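PDB 2O56: putative mandelate racemase, which is of unknown function but probably acts as a magnesium-dependent hydro-lyase (dehydratase) of the enolase superfamily. Local coordinates for residues 24-36 and 42-56. Numbering follows the deposited sequence.
Sequences KWRPVVVKINTDE and GEVGLAYGVGASAGI
The beta hairpin of strands 28-34 and 39-44, in the N-terminal capping domain, pairs Val30 with Gly42 as an antiparallel hydrogen-bonded pair. Val30 N gives its hydrogen to Gly42 O and Gly42 N returns one to Val30 O, both at 2.9 Å. Val44 N to Val28 O is shorter, 2.8 Å, and nearly straight at 174°. Beyond it the strands part. Two waters fill the gap: one bridges Arg26 O and Val44 O, the other joins Val28 N, Val44 O and Glu43 OE2. The Glu43 carboxylate also accepts hydrogens from the backbone N of Gly327 and Ser330, which ties the hairpin to the barrel domain. Val28 and Val44 lie side by side, and Val44 CG2 touches both Val28 CG1 and Val30 CG2. On the same face, Ile56 of helix 52-66 crosses Val28 at about a right angle, with CG1 3.9 Å from Val28 CG2.

At the open end of the hairpin, Arg26 N donates a hydrogen bond to Ala47 O at 2.9 Å, in the carbonyl plane and on a lone pair. The methyl of Ala47 sits over one face of the Trp25 six-membered ring, a CH-pi contact of 3.8 Å to the centroid. Arg26 runs past Ala52 CB and bends at chi3 (98°). Its NH1 then reaches Ser53 OG at 2.8 Å, with the hydroxyl oxygen in the guanidinium plane. NH2 forms a salt bridge with Asp13, and Ser53 OG also bonds to Asp61 of the second subunit.

Tyr48 brings its ring edge near Trp25 CZ3; its side chain lies about 4 Å from that of the magnesium ligand Glu273. This hairpin, which continues the antiparallel meander begun by strand 6-13, and the loop reaching from it toward the metal are characteristic of the enolase-superfamily capping domain, which closes over the barrel active site.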
# COMPACT_ATOMS: atom_id res chain seq x y z
N LYS A 24 18.03 -25.93 33.28
CA LYS A 24 17.57 -25.91 34.66
C LYS A 24 16.15 -25.36 34.81
O LYS A 24 15.50 -25.00 33.82
CB LYS A 24 18.54 -25.09 35.52
CG LYS A 24 18.78 -25.65 36.91
CD LYS A 24 19.66 -26.88 36.88
CE LYS A 24 19.13 -27.97 37.79
NZ LYS A 24 17.97 -28.68 37.19
N TRP A 25 15.67 -25.32 36.05
CA TRP A 25 14.31 -24.93 36.35
C TRP A 25 14.31 -23.90 37.45
O TRP A 25 14.74 -24.17 38.57
CB TRP A 25 13.50 -26.15 36.79
CG TRP A 25 12.02 -25.87 36.89
CD1 TRP A 25 11.24 -25.93 38.01
CD2 TRP A 25 11.13 -25.49 35.82
NE1 TRP A 25 9.94 -25.61 37.72
CE2 TRP A 25 9.84 -25.34 36.38
CE3 TRP A 25 11.31 -25.27 34.45
CZ2 TRP A 25 8.74 -24.97 35.61
CZ3 TRP A 25 10.21 -24.91 33.69
CH2 TRP A 25 8.94 -24.77 34.27
N ARG A 26 13.84 -22.69 37.14
CA ARG A 26 13.86 -21.61 38.11
C ARG A 26 12.58 -20.81 38.15
O ARG A 26 12.56 -19.66 37.72
CB ARG A 26 15.07 -20.69 37.87
CG ARG A 26 16.31 -21.13 38.60
CD ARG A 26 17.42 -20.12 38.45
NE ARG A 26 17.51 -19.23 39.60
CZ ARG A 26 18.27 -18.13 39.65
NH1 ARG A 26 19.00 -17.77 38.61
NH2 ARG A 26 18.29 -17.39 40.75
N PRO A 27 11.50 -21.40 38.71
CA PRO A 27 10.33 -20.59 38.97
C PRO A 27 10.62 -19.49 39.97
O PRO A 27 11.39 -19.67 40.91
CB PRO A 27 9.33 -21.60 39.56
CG PRO A 27 10.15 -22.72 40.04
CD PRO A 27 11.30 -22.80 39.11
N VAL A 28 10.03 -18.33 39.73
CA VAL A 28 10.28 -17.15 40.56
C VAL A 28 8.94 -16.49 40.89
O VAL A 28 8.12 -16.26 40.01
CB VAL A 28 11.21 -16.16 39.83
CG1 VAL A 28 11.17 -14.79 40.48
CG2 VAL A 28 12.63 -16.70 39.81
N VAL A 29 8.74 -16.20 42.17
CA VAL A 29 7.46 -15.73 42.66
C VAL A 29 7.59 -14.34 43.28
O VAL A 29 8.58 -14.03 43.96
CB VAL A 29 6.84 -16.78 43.63
CG1 VAL A 29 5.77 -16.16 44.49
CG2 VAL A 29 6.30 -17.98 42.84
N VAL A 30 6.62 -13.49 43.00
CA VAL A 30 6.55 -12.17 43.63
C VAL A 30 5.40 -12.25 44.62
O VAL A 30 4.31 -12.66 44.24
CB VAL A 30 6.23 -11.07 42.60
CG1 VAL A 30 6.13 -9.72 43.28
CG2 VAL A 30 7.29 -11.02 41.52
N LYS A 31 5.67 -11.92 45.87
CA LYS A 31 4.68 -11.93 46.93
C LYS A 31 4.59 -10.51 47.47
O LYS A 31 5.56 -9.99 48.00
CB LYS A 31 5.11 -12.87 48.06
CG LYS A 31 4.08 -13.03 49.17
CD LYS A 31 4.57 -14.06 50.20
CE LYS A 31 3.81 -13.95 51.51
NZ LYS A 31 4.36 -12.89 52.35
N ILE A 32 3.43 -9.90 47.31
CA ILE A 32 3.28 -8.50 47.58
C ILE A 32 2.50 -8.41 48.89
O ILE A 32 1.46 -9.08 49.05
CB ILE A 32 2.51 -7.81 46.45
CG1 ILE A 32 3.32 -7.84 45.16
CG2 ILE A 32 2.21 -6.36 46.82
CD1 ILE A 32 2.79 -6.93 44.08
N ASN A 33 3.00 -7.61 49.83
CA ASN A 33 2.45 -7.61 51.19
C ASN A 33 1.84 -6.27 51.52
O ASN A 33 2.40 -5.24 51.15
CB ASN A 33 3.53 -7.99 52.22
CG ASN A 33 4.18 -9.32 51.91
OD1 ASN A 33 3.50 -10.34 51.82
ND2 ASN A 33 5.50 -9.32 51.71
N THR A 34 0.70 -6.28 52.20
CA THR A 34 -0.02 -5.04 52.44
C THR A 34 -0.15 -4.73 53.93
O THR A 34 0.01 -5.62 54.77
CB THR A 34 -1.43 -5.04 51.81
OG1 THR A 34 -2.21 -6.09 52.38
CG2 THR A 34 -1.36 -5.24 50.29
N ASP A 35 -0.46 -3.48 54.25
CA ASP A 35 -0.70 -3.10 55.64
C ASP A 35 -1.92 -3.80 56.29
O ASP A 35 -2.07 -3.78 57.50
CB ASP A 35 -0.79 -1.58 55.79
CG ASP A 35 -1.88 -0.96 54.93
OD1 ASP A 35 -2.61 -1.68 54.21
OD2 ASP A 35 -2.02 0.28 54.99
N GLU A 36 -2.77 -4.42 55.47
CA GLU A 36 -3.96 -5.06 55.98
C GLU A 36 -3.79 -6.55 56.08
O GLU A 36 -4.72 -7.27 56.42
CB GLU A 36 -5.18 -4.71 55.14
CG GLU A 36 -5.63 -3.27 55.31
CD GLU A 36 -6.92 -2.99 54.59
OE1 GLU A 36 -7.65 -3.95 54.26
OE2 GLU A 36 -7.23 -1.79 54.35
N GLY A 42 2.29 -13.81 42.59
CA GLY A 42 2.47 -13.78 41.14
C GLY A 42 3.69 -14.58 40.75
O GLY A 42 4.50 -14.96 41.59
N GLU A 43 3.83 -14.86 39.46
CA GLU A 43 4.94 -15.62 38.98
C GLU A 43 5.64 -14.87 37.83
O GLU A 43 4.98 -14.25 36.99
CB GLU A 43 4.46 -17.00 38.54
CG GLU A 43 5.56 -17.87 38.07
CD GLU A 43 5.18 -19.30 38.01
OE1 GLU A 43 4.16 -19.66 38.64
OE2 GLU A 43 5.88 -20.08 37.32
N VAL A 44 6.97 -14.90 37.82
CA VAL A 44 7.78 -14.28 36.77
C VAL A 44 8.13 -15.39 35.80
O VAL A 44 8.87 -16.31 36.16
CB VAL A 44 9.09 -13.69 37.34
CG1 VAL A 44 10.00 -13.15 36.23
CG2 VAL A 44 8.80 -12.61 38.39
N GLY A 45 7.60 -15.33 34.58
CA GLY A 45 7.65 -16.48 33.66
C GLY A 45 8.93 -16.60 32.84
O GLY A 45 8.90 -16.46 31.61
N LEU A 46 10.03 -16.87 33.54
CA LEU A 46 11.34 -17.06 32.91
C LEU A 46 12.00 -18.34 33.46
O LEU A 46 13.22 -18.40 33.62
CB LEU A 46 12.24 -15.83 33.19
CG LEU A 46 11.83 -14.48 32.58
CD1 LEU A 46 12.70 -13.34 33.12
CD2 LEU A 46 11.93 -14.54 31.03
N ALA A 47 11.20 -19.35 33.77
CA ALA A 47 11.70 -20.53 34.52
C ALA A 47 12.70 -21.39 33.73
O ALA A 47 13.49 -22.14 34.31
CB ALA A 47 10.54 -21.37 35.05
N TYR A 48 12.65 -21.27 32.40
CA TYR A 48 13.53 -22.02 31.49
C TYR A 48 14.21 -20.98 30.61
O TYR A 48 13.94 -19.78 30.73
CB TYR A 48 12.71 -22.99 30.63
CG TYR A 48 11.55 -22.29 29.99
CD1 TYR A 48 11.65 -21.77 28.71
CD2 TYR A 48 10.37 -22.09 30.69
CE1 TYR A 48 10.60 -21.08 28.14
CE2 TYR A 48 9.32 -21.40 30.14
CZ TYR A 48 9.44 -20.90 28.86
OH TYR A 48 8.39 -20.22 28.31
N GLY A 49 15.07 -21.44 29.70
CA GLY A 49 15.95 -20.56 28.92
C GLY A 49 16.91 -19.80 29.80
O GLY A 49 17.09 -20.14 31.00
N VAL A 50 17.52 -18.76 29.23
CA VAL A 50 18.56 -17.98 29.94
C VAL A 50 18.02 -16.61 30.36
O VAL A 50 17.61 -15.81 29.52
CB VAL A 50 19.83 -17.85 29.04
CG1 VAL A 50 20.88 -16.98 29.69
CG2 VAL A 50 20.43 -19.22 28.78
N GLY A 51 17.99 -16.33 31.66
CA GLY A 51 17.46 -15.04 32.13
C GLY A 51 16.77 -14.92 33.48
O GLY A 51 16.51 -13.81 33.92
N ALA A 52 16.47 -16.04 34.14
CA ALA A 52 15.85 -16.00 35.48
C ALA A 52 16.48 -15.07 36.55
O ALA A 52 15.76 -14.39 37.27
CB ALA A 52 15.62 -17.42 36.04
N SER A 53 17.81 -15.01 36.62
CA SER A 53 18.47 -14.04 37.53
C SER A 53 18.11 -12.61 37.20
O SER A 53 17.98 -11.78 38.10
CB SER A 53 20.01 -14.18 37.55
OG SER A 53 20.42 -15.52 37.74
N ALA A 54 17.96 -12.32 35.90
CA ALA A 54 17.57 -10.99 35.43
C ALA A 54 16.15 -10.67 35.88
O ALA A 54 15.85 -9.54 36.32
CB ALA A 54 17.67 -10.93 33.91
N GLY A 55 15.28 -11.67 35.78
CA GLY A 55 13.91 -11.53 36.22
C GLY A 55 13.79 -11.17 37.68
O GLY A 55 12.94 -10.35 38.05
N ILE A 56 14.63 -11.79 38.52
CA ILE A 56 14.72 -11.50 39.95
C ILE A 56 15.13 -10.05 40.24
O ILE A 56 14.46 -9.35 41.01
CB ILE A 56 15.70 -12.49 40.68
CG1 ILE A 56 15.07 -13.86 40.79
CG2 ILE A 56 16.02 -12.01 42.10
CD1 ILE A 56 16.10 -14.97 40.92
O HOH W 1 11.45 -17.21 36.32
O HOH W 2 8.37 -18.95 36.99